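Local coordinates for protein fructose-1,6-bisphosphatase/inositol-1-monophosphatase (Thermotoga maritima, PDB 2P3N) that dephosphorylates fructose 1,6-bisphosphate and inositol 1-phosphate with the help of magnesium, showing broad substrate specificity as a homotetrameric phosphatase, at residues I8-M19 with V110-Y121. Sequence-based numbering, arbitrary orientation.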
loop_
_atom_site.group_PDB
_atom_site.type_symbol
_atom_site.label_atom_id
_atom_site.label_comp_id
_atom_site.label_asym_id
_atom_site.label_seq_id
_atom_site.Cartn_x
_atom_site.Cartn_y
_atom_site.Cartn_z
ATOM N N ILE A 8 -7.595 -7.194 -15.663
ATOM C CA ILE A 8 -6.776 -6.654 -14.592
ATOM C C ILE A 8 -7.296 -5.289 -14.162
ATOM O O ILE A 8 -7.534 -5.059 -12.970
ATOM C CB ILE A 8 -5.316 -6.515 -15.041
ATOM C CG1 ILE A 8 -4.725 -7.909 -15.270
ATOM C CG2 ILE A 8 -4.509 -5.751 -13.996
ATOM C CD1 ILE A 8 -3.374 -7.908 -15.969
ATOM N N LYS A 9 -7.484 -4.392 -15.124
ATOM C CA LYS A 9 -7.960 -3.056 -14.811
ATOM C C LYS A 9 -9.374 -3.020 -14.255
ATOM O O LYS A 9 -9.705 -2.153 -13.458
ATOM C CB LYS A 9 -7.860 -2.181 -16.053
ATOM C CG LYS A 9 -6.448 -2.146 -16.581
ATOM C CD LYS A 9 -6.263 -1.157 -17.706
ATOM C CE LYS A 9 -4.804 -1.114 -18.084
ATOM N NZ LYS A 9 -4.569 -0.334 -19.315
ATOM N N LEU A 10 -10.201 -3.970 -14.671
ATOM C CA LEU A 10 -11.590 -4.048 -14.224
ATOM C C LEU A 10 -11.641 -4.493 -12.779
ATOM O O LEU A 10 -12.319 -3.890 -11.957
ATOM C CB LEU A 10 -12.365 -5.069 -15.057
ATOM C CG LEU A 10 -13.766 -4.782 -15.593
ATOM C CD1 LEU A 10 -14.400 -6.128 -15.905
ATOM C CD2 LEU A 10 -14.621 -4.013 -14.603
ATOM N N LEU A 11 -10.938 -5.571 -12.465
ATOM C CA LEU A 11 -10.949 -6.057 -11.098
ATOM C C LEU A 11 -10.257 -5.084 -10.161
ATOM O O LEU A 11 -10.606 -4.999 -8.990
ATOM C CB LEU A 11 -10.286 -7.435 -11.002
ATOM C CG LEU A 11 -10.935 -8.595 -11.766
ATOM C CD1 LEU A 11 -10.897 -9.808 -10.877
ATOM C CD2 LEU A 11 -12.361 -8.275 -12.171
ATOM N N ARG A 12 -9.277 -4.351 -10.682
ATOM C CA ARG A 12 -8.563 -3.389 -9.863
ATOM C C ARG A 12 -9.449 -2.205 -9.540
ATOM O O ARG A 12 -9.348 -1.630 -8.461
ATOM C CB ARG A 12 -7.279 -2.934 -10.556
ATOM C CG ARG A 12 -6.098 -3.856 -10.283
ATOM C CD ARG A 12 -4.854 -3.483 -11.059
ATOM N NE ARG A 12 -3.725 -4.302 -10.632
ATOM C CZ ARG A 12 -2.497 -4.221 -11.137
ATOM N NH1 ARG A 12 -2.221 -3.356 -12.105
ATOM N NH2 ARG A 12 -1.534 -5.007 -10.666
ATOM N N LYS A 13 -10.342 -1.862 -10.460
ATOM C CA LYS A 13 -11.257 -0.743 -10.265
ATOM C C LYS A 13 -12.374 -1.158 -9.296
ATOM O O LYS A 13 -12.663 -0.467 -8.315
ATOM C CB LYS A 13 -11.858 -0.326 -11.609
ATOM C CG LYS A 13 -12.712 0.934 -11.577
ATOM C CD LYS A 13 -13.582 0.995 -12.828
ATOM C CE LYS A 13 -14.368 2.307 -12.955
ATOM N NZ LYS A 13 -13.513 3.477 -13.321
ATOM N N VAL A 14 -12.994 -2.296 -9.575
ATOM C CA VAL A 14 -14.058 -2.799 -8.727
ATOM C C VAL A 14 -13.525 -3.062 -7.318
ATOM O O VAL A 14 -14.233 -2.871 -6.325
ATOM C CB VAL A 14 -14.648 -4.096 -9.314
ATOM C CG1 VAL A 14 -15.781 -4.599 -8.441
ATOM C CG2 VAL A 14 -15.141 -3.841 -10.732
ATOM N N GLY A 15 -12.271 -3.487 -7.228
ATOM C CA GLY A 15 -11.684 -3.757 -5.927
ATOM C C GLY A 15 -11.857 -2.598 -4.972
ATOM O O GLY A 15 -12.016 -2.796 -3.762
ATOM N N HIS A 16 -11.840 -1.379 -5.509
ATOM C CA HIS A 16 -11.992 -0.180 -4.689
ATOM C C HIS A 16 -13.401 -0.003 -4.137
ATOM O O HIS A 16 -13.582 0.553 -3.052
ATOM C CB HIS A 16 -11.592 1.051 -5.493
ATOM C CG HIS A 16 -10.133 1.109 -5.801
ATOM N ND1 HIS A 16 -9.172 1.235 -4.820
ATOM C CD2 HIS A 16 -9.465 1.027 -6.976
ATOM C CE1 HIS A 16 -7.977 1.227 -5.379
ATOM N NE2 HIS A 16 -8.125 1.101 -6.687
ATOM N N LEU A 17 -14.399 -0.461 -4.884
ATOM C CA LEU A 17 -15.769 -0.350 -4.429
ATOM C C LEU A 17 -15.920 -1.267 -3.236
ATOM O O LEU A 17 -16.651 -0.959 -2.304
ATOM C CB LEU A 17 -16.739 -0.781 -5.520
ATOM C CG LEU A 17 -18.122 -1.135 -4.981
ATOM C CD1 LEU A 17 -18.817 0.129 -4.540
ATOM C CD2 LEU A 17 -18.921 -1.854 -6.040
ATOM N N LEU A 18 -15.230 -2.404 -3.273
ATOM C CA LEU A 18 -15.298 -3.371 -2.184
ATOM C C LEU A 18 -14.626 -2.822 -0.938
ATOM O O LEU A 18 -15.045 -3.121 0.179
ATOM C CB LEU A 18 -14.616 -4.691 -2.574
ATOM C CG LEU A 18 -15.265 -5.561 -3.656
ATOM C CD1 LEU A 18 -14.476 -6.831 -3.813
ATOM C CD2 LEU A 18 -16.687 -5.883 -3.278
ATOM N N MET A 19 -13.584 -2.020 -1.132
ATOM C CA MET A 19 -12.860 -1.444 -0.012
ATOM C C MET A 19 -13.717 -0.457 0.766
ATOM O O MET A 19 -13.535 -0.271 1.970
ATOM C CB MET A 19 -11.591 -0.768 -0.503
ATOM C CG MET A 19 -10.525 -1.753 -0.930
ATOM S SD MET A 19 -10.001 -2.869 0.385
ATOM C CE MET A 19 -8.819 -1.833 1.206
ATOM N N VAL A 110 -7.581 -14.182 -13.622
ATOM C CA VAL A 110 -7.075 -13.072 -12.837
ATOM C C VAL A 110 -7.761 -13.068 -11.479
ATOM O O VAL A 110 -8.976 -13.260 -11.385
ATOM C CB VAL A 110 -7.262 -11.716 -13.570
ATOM C CG1 VAL A 110 -8.604 -11.669 -14.240
ATOM C CG2 VAL A 110 -7.119 -10.567 -12.589
ATOM N N VAL A 111 -6.961 -12.909 -10.427
ATOM C CA VAL A 111 -7.463 -12.872 -9.052
ATOM C C VAL A 111 -6.933 -11.576 -8.444
ATOM O O VAL A 111 -5.738 -11.293 -8.520
ATOM C CB VAL A 111 -6.947 -14.085 -8.205
ATOM C CG1 VAL A 111 -7.479 -14.007 -6.781
ATOM C CG2 VAL A 111 -7.381 -15.383 -8.832
ATOM N N HIS A 112 -7.815 -10.778 -7.858
ATOM C CA HIS A 112 -7.386 -9.519 -7.265
ATOM C C HIS A 112 -7.843 -9.334 -5.817
ATOM O O HIS A 112 -9.019 -9.090 -5.557
ATOM C CB HIS A 112 -7.866 -8.335 -8.119
ATOM C CG HIS A 112 -7.527 -6.998 -7.535
ATOM N ND1 HIS A 112 -6.229 -6.583 -7.334
ATOM C CD2 HIS A 112 -8.317 -5.998 -7.076
ATOM C CE1 HIS A 112 -6.234 -5.386 -6.776
ATOM N NE2 HIS A 112 -7.487 -5.006 -6.610
ATOM N N ALA A 113 -6.895 -9.464 -4.887
ATOM C CA ALA A 113 -7.169 -9.288 -3.467
ATOM C C ALA A 113 -6.967 -7.805 -3.223
ATOM O O ALA A 113 -5.840 -7.323 -3.129
ATOM C CB ALA A 113 -6.199 -10.099 -2.637
ATOM N N PRO A 114 -8.074 -7.060 -3.116
ATOM C CA PRO A 114 -8.093 -5.606 -2.896
ATOM C C PRO A 114 -7.347 -5.076 -1.674
ATOM O O PRO A 114 -6.492 -4.202 -1.797
ATOM C CB PRO A 114 -9.591 -5.285 -2.837
ATOM C CG PRO A 114 -10.244 -6.438 -3.598
ATOM C CD PRO A 114 -9.443 -7.611 -3.121
ATOM N N ALA A 115 -7.673 -5.589 -0.493
ATOM C CA ALA A 115 -7.030 -5.117 0.731
ATOM C C ALA A 115 -5.542 -5.426 0.780
ATOM O O ALA A 115 -4.814 -4.859 1.586
ATOM C CB ALA A 115 -7.726 -5.717 1.968
ATOM N N LEU A 116 -5.086 -6.321 -0.084
ATOM C CA LEU A 116 -3.687 -6.690 -0.069
ATOM C C LEU A 116 -2.917 -6.080 -1.218
ATOM O O LEU A 116 -1.692 -6.075 -1.202
ATOM C CB LEU A 116 -3.539 -8.218 -0.134
ATOM C CG LEU A 116 -4.189 -9.100 0.936
ATOM C CD1 LEU A 116 -3.838 -10.555 0.654
ATOM C CD2 LEU A 116 -3.703 -8.702 2.325
ATOM N N ASN A 117 -3.642 -5.565 -2.206
ATOM C CA ASN A 117 -3.032 -4.999 -3.406
ATOM C C ASN A 117 -2.219 -6.071 -4.134
ATOM O O ASN A 117 -1.109 -5.837 -4.602
ATOM C CB ASN A 117 -2.153 -3.803 -3.059
ATOM C CG ASN A 117 -2.947 -2.535 -2.938
ATOM O OD1 ASN A 117 -3.501 -2.049 -3.920
ATOM N ND2 ASN A 117 -3.027 -1.998 -1.732
ATOM N N GLU A 118 -2.797 -7.259 -4.220
ATOM C CA GLU A 118 -2.155 -8.364 -4.897
ATOM C C GLU A 118 -2.991 -8.745 -6.093
ATOM O O GLU A 118 -4.180 -9.023 -5.963
ATOM C CB GLU A 118 -2.042 -9.555 -3.964
ATOM C CG GLU A 118 -1.240 -9.254 -2.719
ATOM C CD GLU A 118 -1.060 -10.468 -1.848
ATOM O OE1 GLU A 118 -0.073 -10.482 -1.076
ATOM O OE2 GLU A 118 -1.903 -11.396 -1.932
ATOM N N THR A 119 -2.371 -8.731 -7.265
ATOM C CA THR A 119 -3.066 -9.096 -8.481
ATOM C C THR A 119 -2.275 -10.206 -9.160
ATOM O O THR A 119 -1.213 -9.977 -9.737
ATOM C CB THR A 119 -3.214 -7.905 -9.465
ATOM O OG1 THR A 119 -3.706 -6.749 -8.771
ATOM C CG2 THR A 119 -4.233 -8.268 -10.562
ATOM N N LEU A 120 -2.812 -11.416 -9.062
ATOM C CA LEU A 120 -2.205 -12.589 -9.653
ATOM C C LEU A 120 -2.994 -12.920 -10.916
ATOM O O LEU A 120 -4.220 -12.924 -10.898
ATOM C CB LEU A 120 -2.257 -13.740 -8.647
ATOM C CG LEU A 120 -1.563 -13.346 -7.340
ATOM C CD1 LEU A 120 -2.596 -12.799 -6.380
ATOM C CD2 LEU A 120 -0.862 -14.540 -6.720
ATOM N N TYR A 121 -2.298 -13.169 -12.019
ATOM C CA TYR A 121 -2.978 -13.492 -13.268
ATOM C C TYR A 121 -2.147 -14.367 -14.186
ATOM O O TYR A 121 -0.939 -14.495 -14.023
ATOM C CB TYR A 121 -3.357 -12.218 -14.020
ATOM C CG TYR A 121 -2.204 -11.272 -14.207
ATOM C CD1 TYR A 121 -1.810 -10.413 -13.183
ATOM C CD2 TYR A 121 -1.467 -11.274 -15.387
ATOM C CE1 TYR A 121 -0.705 -9.579 -13.329
ATOM C CE2 TYR A 121 -0.360 -10.447 -15.545
ATOM C CZ TYR A 121 0.015 -9.604 -14.513
ATOM O OH TYR A 121 1.113 -8.802 -14.670
HETATM O O HOH W 1 -8.406 -2.654 -6.165
#
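The imidazole of His112 is held at both nitrogens between helix 8-19 and the sheet. ND1 is hydrogen-bonded to Thr119 OG1, on the neighbouring strand, at 2.9 Å, and NE2 meets a water 2.6 Å away, in the ring plane, that also donates to Arg12 O. With the rotation of the ring fixed, Arg12 CG packs over one face as a CH-pi contact, 4.0 Å from the ring centroid. The rest of the side chain, nearly straight (chi2 175°), carries NE to Thr119 OG1, donating at 3.1 Å, with the hydroxyl in the guanidinium plane and an N-H...O angle of 160°. A weak bond from NH2 reaches the same oxygen. The guanidinium has its charge partner across a subunit boundary, where NH1 makes a salt bridge with Glu133 of a second subunit and NH2 bonds Asn131 O of that subunit.

Farther toward the N-terminus of the helix, Ile8 CD1 sits almost squarely over the centre of the Tyr121 ring, 3.8 Å from its centroid. Leu11 CD1 lies 4.2 Å from Val110 CG2. In the other direction along the helix, the CA atoms come closest at Gly15, 5.0 Å from that of Pro114, and Met19 folds back so that SD lies against Pro114 and Ala115 where the hairpin turns.

Where the turn joins strand 118-121, Asn117 and Glu118 together oppose Ala113, a G1 beta bulge. The helix runs nearly along strand 110-113, at 26°, covering one side of the antiparallel hairpin while helix 177-185 packs on the other, the layered alpha/beta arrangement of the inositol monophosphatase fold.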